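Local coordinates for protein thermotoga maritima TmcAL (Thermotoga maritima, PDB 5Y0T) that belongs to the HIGH nucleotidyl transferase family of the HUP clan and holds adenosine-5'-rp-alpha-thio-triphosphate in a pocket of its nucleotide-binding fold, at residues R113-L118 / E174-A179. Residues are numbered along the deposited sequence; the frame is centred on the assembly and turned at random.
Sequences RVARIL and EYIHSA
His177 lays one face of its imidazole ring over Leu118. The CB of Leu118 sits 4.2 Å from the centroid of the His177 ring and only 13° off the ring normal, a CH-pi contact. It lies over the face, displaced toward the ND1 and CE1 side. With chi1 at -177°, the His177 ring is turned away from its own backbone N and stands out from helix 167-182, across to Leu118. NE2 of His177 comes within 3.5 Å of Leu118 O, but the angle is too poor for a hydrogen bond. That carbonyl accepts a hydrogen bond from Gln121 instead. Next to the ring, Ala115 points its methyl at the other helix. Its CB meets Ile176 CG2 at 3.4 Å, a tight fit, and lies 3.7 Å from the backbone N of His177. The small alanine is consistent with the close backbones, Ala115 CA and His177 CA being 4.8 Å apart. The segment axes pass 8.5 Å from each other and cross at -48°. Both helices belong to the HUP-type alpha/beta domain, where helix 108-120 follows strand 98-103 and helix 167-182 precedes its parallel neighbour, strand 187-192. Ile176 also packs on Ile108 and Leu111 of helix 108-120. On helix 167-182, Ser178 OG donates to Glu174 O at 3.0 Å. Ser178 N bonds the same oxygen, so two donors grip it. The carboxylate of Glu174 forms a salt bridge with Arg143, which also touches Leu118.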
loop_
_atom_site.group_PDB
_atom_site.type_symbol
_atom_site.label_atom_id
_atom_site.label_comp_id
_atom_site.label_asym_id
_atom_site.label_seq_id
_atom_site.Cartn_x
_atom_site.Cartn_y
_atom_site.Cartn_z
ATOM N N ARG A 113 -6.469 -41.104 -15.319
ATOM C CA ARG A 113 -5.376 -41.990 -14.919
ATOM C C ARG A 113 -4.304 -41.210 -14.179
ATOM O O ARG A 113 -3.787 -41.660 -13.151
ATOM C CB ARG A 113 -4.755 -42.702 -16.130
ATOM C CG ARG A 113 -5.146 -44.173 -16.256
ATOM C CD ARG A 113 -4.263 -44.946 -17.261
ATOM N NE ARG A 113 -4.178 -44.300 -18.572
ATOM C CZ ARG A 113 -5.164 -44.270 -19.469
ATOM N NH1 ARG A 113 -6.333 -44.844 -19.201
ATOM N NH2 ARG A 113 -4.986 -43.656 -20.637
ATOM N N VAL A 114 -3.955 -40.039 -14.700
ATOM C CA VAL A 114 -2.926 -39.233 -14.052
ATOM C C VAL A 114 -3.419 -38.739 -12.699
ATOM O O VAL A 114 -2.688 -38.817 -11.704
ATOM C CB VAL A 114 -2.489 -38.028 -14.915
ATOM C CG1 VAL A 114 -1.589 -37.094 -14.118
ATOM C CG2 VAL A 114 -1.776 -38.509 -16.167
ATOM N N ALA A 115 -4.662 -38.260 -12.639
ATOM C CA ALA A 115 -5.177 -37.767 -11.360
ATOM C C ALA A 115 -5.166 -38.859 -10.295
ATOM O O ALA A 115 -4.874 -38.589 -9.132
ATOM C CB ALA A 115 -6.584 -37.206 -11.516
ATOM N N ARG A 116 -5.468 -40.089 -10.701
ATOM C CA ARG A 116 -5.484 -41.226 -9.771
ATOM C C ARG A 116 -4.092 -41.497 -9.158
ATOM O O ARG A 116 -3.953 -41.715 -7.945
ATOM C CB ARG A 116 -6.013 -42.473 -10.495
ATOM C CG ARG A 116 -5.912 -43.772 -9.717
ATOM C CD ARG A 116 -6.791 -43.766 -8.481
ATOM N NE ARG A 116 -8.214 -43.613 -8.783
ATOM C CZ ARG A 116 -9.175 -43.675 -7.865
ATOM N NH1 ARG A 116 -8.862 -43.894 -6.593
ATOM N NH2 ARG A 116 -10.445 -43.522 -8.215
ATOM N N ILE A 117 -3.059 -41.465 -9.994
ATOM C CA ILE A 117 -1.690 -41.637 -9.510
ATOM C C ILE A 117 -1.320 -40.552 -8.515
ATOM O O ILE A 117 -0.785 -40.846 -7.440
ATOM C CB ILE A 117 -0.680 -41.649 -10.675
ATOM C CG1 ILE A 117 -0.960 -42.840 -11.587
ATOM C CG2 ILE A 117 0.755 -41.739 -10.149
ATOM C CD1 ILE A 117 -0.287 -42.742 -12.957
ATOM N N LEU A 118 -1.622 -39.300 -8.849
ATOM C CA LEU A 118 -1.315 -38.188 -7.949
ATOM C C LEU A 118 -2.121 -38.255 -6.654
ATOM O O LEU A 118 -1.682 -37.775 -5.606
ATOM C CB LEU A 118 -1.579 -36.842 -8.636
ATOM C CG LEU A 118 -0.845 -36.579 -9.954
ATOM C CD1 LEU A 118 -1.230 -35.219 -10.500
ATOM C CD2 LEU A 118 0.672 -36.676 -9.763
ATOM N N GLU A 174 -5.897 -31.422 -12.163
ATOM C CA GLU A 174 -6.047 -30.867 -10.823
ATOM C C GLU A 174 -7.515 -30.834 -10.376
ATOM O O GLU A 174 -7.783 -31.040 -9.195
ATOM C CB GLU A 174 -5.451 -29.466 -10.740
ATOM C CG GLU A 174 -3.930 -29.390 -11.039
ATOM C CD GLU A 174 -3.046 -29.914 -9.912
ATOM O OE1 GLU A 174 -3.563 -30.512 -8.952
ATOM O OE2 GLU A 174 -1.810 -29.728 -9.991
ATOM N N TYR A 175 -8.461 -30.579 -11.289
ATOM C CA TYR A 175 -9.893 -30.649 -10.902
ATOM C C TYR A 175 -10.243 -32.054 -10.423
ATOM O O TYR A 175 -10.929 -32.238 -9.412
ATOM C CB TYR A 175 -10.855 -30.302 -12.058
ATOM C CG TYR A 175 -10.757 -28.908 -12.636
ATOM C CD1 TYR A 175 -10.626 -27.796 -11.822
ATOM C CD2 TYR A 175 -10.801 -28.712 -14.025
ATOM C CE1 TYR A 175 -10.531 -26.527 -12.358
ATOM C CE2 TYR A 175 -10.705 -27.427 -14.577
ATOM C CZ TYR A 175 -10.570 -26.348 -13.740
ATOM O OH TYR A 175 -10.456 -25.088 -14.267
ATOM N N ILE A 176 -9.807 -33.048 -11.191
ATOM C CA ILE A 176 -10.149 -34.422 -10.903
ATOM C C ILE A 176 -9.465 -34.867 -9.616
ATOM O O ILE A 176 -10.072 -35.518 -8.763
ATOM C CB ILE A 176 -9.754 -35.350 -12.082
ATOM C CG1 ILE A 176 -10.574 -34.997 -13.334
ATOM C CG2 ILE A 176 -9.970 -36.812 -11.720
ATOM C CD1 ILE A 176 -9.996 -35.547 -14.634
ATOM N N HIS A 177 -8.196 -34.506 -9.476
ATOM C CA HIS A 177 -7.453 -34.820 -8.262
ATOM C C HIS A 177 -8.147 -34.225 -7.046
ATOM O O HIS A 177 -8.317 -34.909 -6.040
ATOM C CB HIS A 177 -6.020 -34.309 -8.357
ATOM C CG HIS A 177 -5.178 -34.656 -7.169
ATOM N ND1 HIS A 177 -4.019 -33.980 -6.859
ATOM C CD2 HIS A 177 -5.331 -35.600 -6.211
ATOM C CE1 HIS A 177 -3.491 -34.494 -5.761
ATOM N NE2 HIS A 177 -4.266 -35.482 -5.348
ATOM N N SER A 178 -8.563 -32.959 -7.146
ATOM C CA SER A 178 -9.312 -32.296 -6.072
ATOM C C SER A 178 -10.595 -33.039 -5.710
ATOM O O SER A 178 -10.903 -33.237 -4.532
ATOM C CB SER A 178 -9.647 -30.854 -6.469
ATOM O OG SER A 178 -8.464 -30.064 -6.465
ATOM N N ALA A 179 -11.349 -33.459 -6.722
ATOM C CA ALA A 179 -12.578 -34.200 -6.461
ATOM C C ALA A 179 -12.271 -35.498 -5.724
ATOM O O ALA A 179 -12.998 -35.878 -4.814
ATOM C CB ALA A 179 -13.300 -34.496 -7.750
#